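Local coordinates for 4-aminobutyrate transaminase (Acinetobacter baumannii, PDB 6WOP), which probably transfers the amino group of 4-aminobutyrate to 2-oxoglutarate, using pyridoxal 5'-phosphate as cofactor, at residues 369-373 and 413-418. Residues are numbered along the deposited sequence; the frame is centred on the assembly and turned at random.
Sequences VVQNY and QGFATL
With CG trans to its own backbone N (chi1 177°), Tyr373 swings its ring out from its helix and across Gly414, while a chi1 of 168° in Val370 leaves CG2 beside the backbone N and directed at Phe415. The tyrosine ring rests against bare backbone: its CD1 lies 3.3 Å from Gly414 CA, a close approach made directly to the glycine backbone. The backbone carbonyl carbon of Gln413 sits over one face of this ring. On the CD2 side, Thr417 brings its methyl CG2 to 3.8 Å from Tyr373 CD2. Farther out, the phenol passes Gln413 CB, and Tyr373 OH donates a weak, long hydrogen bond of 3.3 Å to Gln413 OE1, with ring and amide planes nearly perpendicular.

Deeper in the interface, Val370 CG2 stands 3.9 Å from the Phe415 ring centroid, only 6° off the ring normal, a CH-pi contact almost exactly over the centre of the face. The other methyl, CG1, lies 3.8 Å from CE1 of Phe415. Next to this pair, Val369 CG1 meets Leu418 CD2 at 3.7 Å, bringing Leu418 into the apolar contact. Thr417 turns its hydroxyl back on its own chain: OG1 donates to Gly414 O at 2.7 Å, in the carbonyl plane and on a lone pair. The same oxygen also accepts from Thr417 N, so two donors from one residue grip it.

Val370 also touches Leu381, and Phe415 reaches Val359 and Leu361, tying both helices to strands of one mixed sheet. The two helices thus pack side by side on the mixed sheet of the small C-terminal alpha/beta domain of the class-III, fold-type I aminotransferases.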
# COMPACT_ATOMS: atom_id res chain seq x y z
N VAL A 369 5.60 1.70 41.24
CA VAL A 369 5.72 1.99 42.67
C VAL A 369 6.82 3.03 42.91
O VAL A 369 6.63 4.00 43.63
CB VAL A 369 5.96 0.69 43.48
CG1 VAL A 369 6.48 1.01 44.88
CG2 VAL A 369 4.65 -0.15 43.57
N VAL A 370 7.96 2.86 42.25
CA VAL A 370 9.08 3.78 42.39
C VAL A 370 8.72 5.14 41.79
O VAL A 370 8.96 6.20 42.40
CB VAL A 370 10.34 3.18 41.72
CG1 VAL A 370 11.49 4.24 41.59
CG2 VAL A 370 10.80 1.90 42.46
N GLN A 371 8.18 5.13 40.57
CA GLN A 371 7.78 6.35 39.90
C GLN A 371 6.80 7.13 40.76
O GLN A 371 6.91 8.37 40.85
CB GLN A 371 7.16 6.03 38.54
CG GLN A 371 6.70 7.27 37.78
CD GLN A 371 6.07 6.95 36.43
OE1 GLN A 371 5.13 6.14 36.31
NE2 GLN A 371 6.59 7.58 35.41
N ASN A 372 5.81 6.45 41.36
CA ASN A 372 4.84 7.24 42.10
C ASN A 372 5.38 7.68 43.46
O ASN A 372 5.11 8.80 43.91
CB ASN A 372 3.52 6.48 42.27
CG ASN A 372 2.94 6.04 40.92
OD1 ASN A 372 3.50 6.37 39.86
ND2 ASN A 372 1.82 5.32 40.95
N TYR A 373 6.23 6.87 44.12
CA TYR A 373 6.90 7.37 45.31
C TYR A 373 7.69 8.63 44.99
O TYR A 373 7.68 9.60 45.76
CB TYR A 373 7.85 6.34 45.87
CG TYR A 373 8.60 6.88 47.06
CD1 TYR A 373 9.79 7.58 46.90
CD2 TYR A 373 8.11 6.71 48.34
CE1 TYR A 373 10.46 8.08 47.98
CE2 TYR A 373 8.76 7.22 49.42
CZ TYR A 373 9.95 7.89 49.22
OH TYR A 373 10.64 8.39 50.29
N GLN A 413 15.16 5.88 48.02
CA GLN A 413 14.08 5.67 48.98
C GLN A 413 12.90 5.00 48.31
O GLN A 413 12.25 4.12 48.90
CB GLN A 413 13.66 6.99 49.62
CG GLN A 413 14.72 7.61 50.51
CD GLN A 413 14.58 9.15 50.63
OE1 GLN A 413 13.64 9.76 50.08
NE2 GLN A 413 15.54 9.77 51.31
N GLY A 414 12.61 5.39 47.06
CA GLY A 414 11.50 4.76 46.36
C GLY A 414 11.70 3.27 46.18
O GLY A 414 10.79 2.48 46.43
N PHE A 415 12.90 2.87 45.75
CA PHE A 415 13.21 1.45 45.64
C PHE A 415 13.10 0.77 46.99
O PHE A 415 12.68 -0.39 47.07
CB PHE A 415 14.60 1.22 45.05
CG PHE A 415 14.63 1.23 43.56
CD1 PHE A 415 14.80 2.43 42.86
CD2 PHE A 415 14.47 0.06 42.84
CE1 PHE A 415 14.83 2.44 41.47
CE2 PHE A 415 14.48 0.07 41.43
CZ PHE A 415 14.69 1.24 40.76
N ALA A 416 13.47 1.47 48.07
CA ALA A 416 13.43 0.83 49.36
C ALA A 416 12.00 0.50 49.78
O ALA A 416 11.79 -0.44 50.56
CB ALA A 416 14.14 1.69 50.41
N THR A 417 11.00 1.23 49.29
CA THR A 417 9.62 0.89 49.65
C THR A 417 9.16 -0.41 49.00
O THR A 417 8.08 -0.89 49.34
CB THR A 417 8.65 2.02 49.29
OG1 THR A 417 8.54 2.13 47.86
CG2 THR A 417 9.10 3.34 49.85
N LEU A 418 9.92 -0.93 48.02
CA LEU A 418 9.77 -2.27 47.45
C LEU A 418 10.16 -3.31 48.47
O LEU A 418 9.51 -4.35 48.59
CB LEU A 418 10.67 -2.43 46.23
CG LEU A 418 10.39 -1.67 44.94
CD1 LEU A 418 11.24 -2.29 43.84
CD2 LEU A 418 8.91 -1.74 44.60